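Local coordinates for protein-tyrosine phosphatase mitochondrial 1 (Mus musculus, PDB 3RGO) that dephosphorylates phosphatidylglycerophosphate to phosphatidylglycerol, a step on the mitochondrial route to cardiolipin, at residues 1-15 and 90-104. Numbering follows the deposited sequence.
Sequences WYHRIDHTVLLGALP and QCVYVHCKAGRSRSA. With SO4 (sulfate ion), chain B; SO4 (sulfate ion), chain C.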
loop_
_atom_site.group_PDB
_atom_site.type_symbol
_atom_site.label_atom_id
_atom_site.label_comp_id
_atom_site.label_asym_id
_atom_site.label_seq_id
_atom_site.Cartn_x
_atom_site.Cartn_y
_atom_site.Cartn_z
ATOM N N TRP A 1 -9.868 -4.989 -10.914
ATOM C CA TRP A 1 -8.558 -4.375 -11.108
ATOM C C TRP A 1 -8.003 -3.932 -9.763
ATOM O O TRP A 1 -6.803 -4.020 -9.497
ATOM C CB TRP A 1 -8.649 -3.162 -12.040
ATOM C CG TRP A 1 -7.304 -2.688 -12.532
ATOM C CD1 TRP A 1 -6.440 -1.840 -11.892
ATOM C CD2 TRP A 1 -6.669 -3.044 -13.770
ATOM N NE1 TRP A 1 -5.310 -1.650 -12.654
ATOM C CE2 TRP A 1 -5.427 -2.377 -13.811
ATOM C CE3 TRP A 1 -7.032 -3.860 -14.847
ATOM C CZ2 TRP A 1 -4.546 -2.501 -14.890
ATOM C CZ3 TRP A 1 -6.152 -3.984 -15.918
ATOM C CH2 TRP A 1 -4.928 -3.306 -15.931
ATOM N N TYR A 2 -8.897 -3.439 -8.918
ATOM C CA TYR A 2 -8.527 -3.015 -7.582
ATOM C C TYR A 2 -9.724 -3.186 -6.665
ATOM O O TYR A 2 -10.864 -3.291 -7.131
ATOM C CB TYR A 2 -8.066 -1.556 -7.588
ATOM C CG TYR A 2 -9.155 -0.573 -7.946
ATOM C CD1 TYR A 2 -9.954 -0.002 -6.961
ATOM C CD2 TYR A 2 -9.387 -0.215 -9.268
ATOM C CE1 TYR A 2 -10.955 0.897 -7.286
ATOM C CE2 TYR A 2 -10.386 0.683 -9.602
ATOM C CZ TYR A 2 -11.167 1.234 -8.610
ATOM O OH TYR A 2 -12.160 2.130 -8.944
ATOM N N HIS A 3 -9.458 -3.218 -5.362
ATOM C CA HIS A 3 -10.499 -3.342 -4.353
ATOM C C HIS A 3 -10.287 -2.304 -3.257
ATOM O O HIS A 3 -9.151 -2.032 -2.858
ATOM C CB HIS A 3 -10.470 -4.736 -3.717
ATOM C CG HIS A 3 -10.862 -5.841 -4.647
ATOM N ND1 HIS A 3 -9.955 -6.489 -5.457
ATOM C CD2 HIS A 3 -12.061 -6.423 -4.883
ATOM C CE1 HIS A 3 -10.580 -7.419 -6.158
ATOM N NE2 HIS A 3 -11.860 -7.398 -5.829
ATOM N N ARG A 4 -11.376 -1.731 -2.763
ATOM C CA ARG A 4 -11.295 -0.864 -1.595
ATOM C C ARG A 4 -11.096 -1.710 -0.339
ATOM O O ARG A 4 -11.805 -2.699 -0.127
ATOM C CB ARG A 4 -12.547 0.007 -1.462
ATOM C CG ARG A 4 -12.599 0.786 -0.153
ATOM C CD ARG A 4 -13.673 1.863 -0.171
ATOM N NE ARG A 4 -13.447 2.857 -1.220
ATOM C CZ ARG A 4 -12.618 3.892 -1.106
ATOM N NH1 ARG A 4 -11.916 4.069 0.009
ATOM N NH2 ARG A 4 -12.485 4.750 -2.112
ATOM N N ILE A 5 -10.122 -1.327 0.483
ATOM C CA ILE A 5 -9.830 -2.049 1.716
ATOM C C ILE A 5 -10.595 -1.430 2.885
ATOM O O ILE A 5 -11.218 -2.135 3.685
ATOM C CB ILE A 5 -8.320 -2.050 2.026
ATOM C CG1 ILE A 5 -7.538 -2.693 0.871
ATOM C CG2 ILE A 5 -8.045 -2.780 3.330
ATOM C CD1 ILE A 5 -7.911 -4.147 0.597
ATOM N N ASP A 6 -10.534 -0.107 2.979
ATOM C CA ASP A 6 -11.355 0.640 3.924
ATOM C C ASP A 6 -11.598 2.050 3.388
ATOM O O ASP A 6 -11.430 2.301 2.193
ATOM C CB ASP A 6 -10.753 0.645 5.345
ATOM C CG ASP A 6 -9.415 1.371 5.430
ATOM O OD1 ASP A 6 -9.037 2.074 4.472
ATOM O OD2 ASP A 6 -8.742 1.245 6.479
ATOM N N HIS A 7 -12.001 2.965 4.259
ATOM C CA HIS A 7 -12.328 4.318 3.827
ATOM C C HIS A 7 -11.120 5.056 3.229
ATOM O O HIS A 7 -11.288 6.009 2.473
ATOM C CB HIS A 7 -12.934 5.114 4.990
ATOM C CG HIS A 7 -13.573 6.404 4.575
ATOM N ND1 HIS A 7 -12.939 7.621 4.694
ATOM C CD2 HIS A 7 -14.791 6.663 4.041
ATOM C CE1 HIS A 7 -13.741 8.577 4.253
ATOM N NE2 HIS A 7 -14.868 8.022 3.850
ATOM N N THR A 8 -9.910 4.612 3.568
ATOM C CA THR A 8 -8.687 5.280 3.109
ATOM C C THR A 8 -7.974 4.519 1.992
ATOM O O THR A 8 -7.657 5.077 0.940
ATOM C CB THR A 8 -7.664 5.478 4.261
ATOM O OG1 THR A 8 -8.240 6.276 5.303
ATOM C CG2 THR A 8 -6.401 6.163 3.753
ATOM N N VAL A 9 -7.723 3.239 2.228
ATOM C CA VAL A 9 -6.828 2.478 1.364
ATOM C C VAL A 9 -7.528 1.666 0.282
ATOM O O VAL A 9 -8.545 1.023 0.528
ATOM C CB VAL A 9 -5.921 1.555 2.194
ATOM C CG1 VAL A 9 -5.176 0.567 1.290
ATOM C CG2 VAL A 9 -4.957 2.387 3.021
ATOM N N LEU A 10 -6.971 1.715 -0.924
ATOM C CA LEU A 10 -7.335 0.781 -1.976
ATOM C C LEU A 10 -6.097 -0.005 -2.396
ATOM O O LEU A 10 -4.979 0.514 -2.368
ATOM C CB LEU A 10 -7.935 1.512 -3.181
ATOM C CG LEU A 10 -9.134 2.413 -2.867
ATOM C CD1 LEU A 10 -8.683 3.858 -2.690
ATOM C CD2 LEU A 10 -10.180 2.306 -3.964
ATOM N N LEU A 11 -6.313 -1.261 -2.766
ATOM C CA LEU A 11 -5.246 -2.153 -3.203
ATOM C C LEU A 11 -5.599 -2.690 -4.589
ATOM O O LEU A 11 -6.683 -3.239 -4.786
ATOM C CB LEU A 11 -5.095 -3.313 -2.218
ATOM C CG LEU A 11 -4.220 -4.492 -2.654
ATOM C CD1 LEU A 11 -2.758 -4.085 -2.782
ATOM C CD2 LEU A 11 -4.372 -5.665 -1.698
ATOM N N GLY A 12 -4.694 -2.525 -5.550
ATOM C CA GLY A 12 -4.956 -2.981 -6.908
ATOM C C GLY A 12 -3.734 -3.142 -7.790
ATOM O O GLY A 12 -2.606 -2.875 -7.374
ATOM N N ALA A 13 -3.960 -3.584 -9.025
ATOM C CA ALA A 13 -2.885 -3.693 -10.002
ATOM C C ALA A 13 -2.398 -2.298 -10.386
ATOM O O ALA A 13 -3.047 -1.293 -10.064
ATOM C CB ALA A 13 -3.361 -4.460 -11.234
ATOM N N LEU A 14 -1.252 -2.230 -11.057
ATOM C CA LEU A 14 -0.700 -0.943 -11.480
ATOM C C LEU A 14 -1.774 -0.101 -12.166
ATOM O O LEU A 14 -2.534 -0.608 -12.991
ATOM C CB LEU A 14 0.503 -1.132 -12.411
ATOM C CG LEU A 14 0.222 -1.668 -13.814
ATOM C CD1 LEU A 14 1.442 -1.503 -14.716
ATOM C CD2 LEU A 14 -0.222 -3.121 -13.763
ATOM N N PRO A 15 -1.843 1.185 -11.810
ATOM C CA PRO A 15 -2.865 2.102 -12.318
ATOM C C PRO A 15 -2.509 2.575 -13.716
ATOM O O PRO A 15 -1.423 3.123 -13.921
ATOM C CB PRO A 15 -2.783 3.292 -11.353
ATOM C CG PRO A 15 -1.821 2.887 -10.270
ATOM C CD PRO A 15 -0.940 1.851 -10.860
ATOM N N GLN A 90 -9.101 11.519 2.760
ATOM C CA GLN A 90 -8.877 11.217 1.354
ATOM C C GLN A 90 -8.313 9.810 1.226
ATOM O O GLN A 90 -8.049 9.156 2.230
ATOM C CB GLN A 90 -7.957 12.260 0.717
ATOM C CG GLN A 90 -8.606 13.642 0.630
ATOM C CD GLN A 90 -7.611 14.761 0.383
ATOM O OE1 GLN A 90 -6.405 14.532 0.290
ATOM N NE2 GLN A 90 -8.118 15.987 0.285
ATOM N N CYS A 91 -8.138 9.342 -0.003
ATOM C CA CYS A 91 -7.793 7.945 -0.214
ATOM C C CYS A 91 -6.415 7.763 -0.828
ATOM O O CYS A 91 -5.867 8.676 -1.449
ATOM C CB CYS A 91 -8.861 7.252 -1.060
ATOM S SG CYS A 91 -10.536 7.354 -0.377
ATOM N N VAL A 92 -5.856 6.574 -0.628
ATOM C CA VAL A 92 -4.554 6.231 -1.175
ATOM C C VAL A 92 -4.646 4.911 -1.921
ATOM O O VAL A 92 -5.173 3.927 -1.397
ATOM C CB VAL A 92 -3.484 6.114 -0.066
ATOM C CG1 VAL A 92 -2.176 5.580 -0.639
ATOM C CG2 VAL A 92 -3.269 7.464 0.604
ATOM N N TYR A 93 -4.139 4.904 -3.150
ATOM C CA TYR A 93 -4.084 3.702 -3.971
ATOM C C TYR A 93 -2.709 3.069 -3.810
ATOM O O TYR A 93 -1.687 3.721 -4.031
ATOM C CB TYR A 93 -4.333 4.069 -5.436
ATOM C CG TYR A 93 -4.578 2.911 -6.376
ATOM C CD1 TYR A 93 -3.518 2.190 -6.920
ATOM C CD2 TYR A 93 -5.873 2.564 -6.760
ATOM C CE1 TYR A 93 -3.745 1.144 -7.804
ATOM C CE2 TYR A 93 -6.108 1.520 -7.648
ATOM C CZ TYR A 93 -5.041 0.814 -8.163
ATOM O OH TYR A 93 -5.274 -0.224 -9.043
ATOM N N VAL A 94 -2.693 1.798 -3.419
ATOM C CA VAL A 94 -1.455 1.082 -3.148
ATOM C C VAL A 94 -1.266 -0.002 -4.193
ATOM O O VAL A 94 -2.142 -0.844 -4.388
ATOM C CB VAL A 94 -1.493 0.429 -1.737
ATOM C CG1 VAL A 94 -0.180 -0.259 -1.420
ATOM C CG2 VAL A 94 -1.810 1.472 -0.680
ATOM N N HIS A 95 -0.124 0.015 -4.873
ATOM C CA HIS A 95 0.113 -0.962 -5.926
ATOM C C HIS A 95 1.569 -1.332 -6.120
ATOM O O HIS A 95 2.484 -0.602 -5.748
ATOM C CB HIS A 95 -0.422 -0.441 -7.269
ATOM C CG HIS A 95 0.439 0.620 -7.883
ATOM N ND1 HIS A 95 1.456 0.336 -8.768
ATOM C CD2 HIS A 95 0.447 1.966 -7.722
ATOM C CE1 HIS A 95 2.049 1.459 -9.133
ATOM N NE2 HIS A 95 1.455 2.463 -8.512
ATOM N N CYS A 96 1.761 -2.494 -6.726
ATOM C CA CYS A 96 3.012 -2.834 -7.362
ATOM C C CYS A 96 2.629 -3.197 -8.792
ATOM O O CYS A 96 2.306 -2.314 -9.594
ATOM C CB CYS A 96 3.699 -3.995 -6.640
ATOM S SG CYS A 96 5.361 -4.350 -7.250
ATOM N N LYS A 97 2.607 -4.489 -9.095
ATOM C CA LYS A 97 2.201 -4.952 -10.421
ATOM C C LYS A 97 0.792 -5.531 -10.420
ATOM O O LYS A 97 -0.128 -4.958 -10.997
ATOM C CB LYS A 97 3.180 -6.007 -10.949
ATOM C CG LYS A 97 4.558 -5.474 -11.312
ATOM C CD LYS A 97 5.393 -6.563 -11.979
ATOM C CE LYS A 97 4.683 -7.129 -13.203
ATOM N NZ LYS A 97 5.443 -8.248 -13.841
ATOM N N ALA A 98 0.629 -6.673 -9.766
ATOM C CA ALA A 98 -0.623 -7.421 -9.827
ATOM C C ALA A 98 -1.564 -7.126 -8.658
ATOM O O ALA A 98 -2.724 -7.536 -8.674
ATOM C CB ALA A 98 -0.329 -8.922 -9.912
ATOM N N GLY A 99 -1.059 -6.423 -7.647
ATOM C CA GLY A 99 -1.842 -6.104 -6.464
ATOM C C GLY A 99 -2.137 -7.314 -5.592
ATOM O O GLY A 99 -3.205 -7.405 -4.991
ATOM N N ARG A 100 -1.181 -8.234 -5.505
ATOM C CA ARG A 100 -1.410 -9.511 -4.827
ATOM C C ARG A 100 -0.422 -9.843 -3.709
ATOM O O ARG A 100 -0.733 -10.646 -2.824
ATOM C CB ARG A 100 -1.413 -10.654 -5.853
ATOM C CG ARG A 100 -2.785 -10.995 -6.420
ATOM C CD ARG A 100 -3.454 -9.790 -7.041
ATOM N NE ARG A 100 -4.911 -9.883 -7.006
ATOM C CZ ARG A 100 -5.665 -10.260 -8.033
ATOM N NH1 ARG A 100 -5.104 -10.581 -9.193
ATOM N NH2 ARG A 100 -6.983 -10.310 -7.899
ATOM N N SER A 101 0.769 -9.251 -3.748
ATOM C CA SER A 101 1.861 -9.724 -2.892
ATOM C C SER A 101 2.642 -8.605 -2.203
ATOM O O SER A 101 2.487 -8.372 -1.005
ATOM C CB SER A 101 2.810 -10.612 -3.704
ATOM O OG SER A 101 3.844 -11.146 -2.897
ATOM N N ARG A 102 3.496 -7.927 -2.960
ATOM C CA ARG A 102 4.293 -6.830 -2.422
ATOM C C ARG A 102 3.365 -5.710 -1.962
ATOM O O ARG A 102 3.530 -5.147 -0.879
ATOM C CB ARG A 102 5.272 -6.321 -3.484
ATOM C CG ARG A 102 6.331 -7.344 -3.846
ATOM C CD ARG A 102 6.947 -7.074 -5.205
ATOM N NE ARG A 102 7.860 -8.145 -5.583
ATOM C CZ ARG A 102 7.481 -9.280 -6.161
ATOM N NH1 ARG A 102 6.202 -9.492 -6.438
ATOM N NH2 ARG A 102 8.385 -10.204 -6.467
ATOM N N SER A 103 2.374 -5.405 -2.788
ATOM C CA SER A 103 1.425 -4.352 -2.465
ATOM C C SER A 103 0.476 -4.800 -1.352
ATOM O O SER A 103 0.082 -4.003 -0.495
ATOM C CB SER A 103 0.669 -3.912 -3.725
ATOM O OG SER A 103 0.084 -5.020 -4.378
ATOM N N ALA A 104 0.121 -6.081 -1.365
ATOM C CA ALA A 104 -0.681 -6.669 -0.298
ATOM C C ALA A 104 0.039 -6.579 1.050
ATOM O O ALA A 104 -0.575 -6.325 2.083
ATOM C CB ALA A 104 -1.011 -8.119 -0.624
HETATM S S SO4 B . 2.519 -7.472 -6.438
HETATM O O1 SO4 B . 3.664 -8.201 -5.902
HETATM O O2 SO4 B . 1.388 -8.376 -6.618
HETATM O O3 SO4 B . 2.156 -6.403 -5.517
HETATM O O4 SO4 B . 2.867 -6.900 -7.737
HETATM S S SO4 C . 11.549 -8.491 -4.869
HETATM O O1 SO4 C . 11.933 -7.793 -3.642
HETATM O O2 SO4 C . 10.762 -9.680 -4.530
HETATM O O3 SO4 C . 10.751 -7.592 -5.703
HETATM O O4 SO4 C . 12.750 -8.890 -5.602
HETATM O O HOH W 1 -9.738 8.323 4.363
#
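Tyr93 OH gives its proton to Ala13 O at 2.7 Å, in the carbonyl plane and at the edge of the tyrosine ring. The bond runs from strand 91-95 to the residue just after strand 9-12, the two strands being parallel neighbours in the central sheet of a dual-specificity phosphatase domain, where strand 91-95 runs straight into the P-loop. Backbone bonds from Val92 N to Thr8 O and from Leu10 N to Val92 O begin the pairing. Tyr93 CG lies opposite the backbone N (chi1 -168°), which carries the ring along the strand over Gly12, whose lack of a side chain leaves room for the hydroxyl. The ring turns its edge to the face of Tyr2 in an offset edge-to-face pair, planes at 63°, while Pro15 CG touches Tyr93 CE1 at 3.6 Å. A phenylalanine here would probably leave Ala13 O without its hydroxyl partner and the 13-15 segment less firmly held. On the sheet's other face, Leu11 CD1 meets Ser103 OG at 3.4 Å; that hydroxyl also bonds a sulfate, which sits beside Cys96, the predicted phosphocysteine nucleophile, probably mimicking substrate phosphate. Leu14 N reaches Lys97 O at 3.0 Å, tying the loop after strand 9-12 to the P-loop. His95 donates from ND1 to Cys96 O, almost straight at 175°, and Pro15 CD sits over the centre of its ring, 3.3 Å from the centroid.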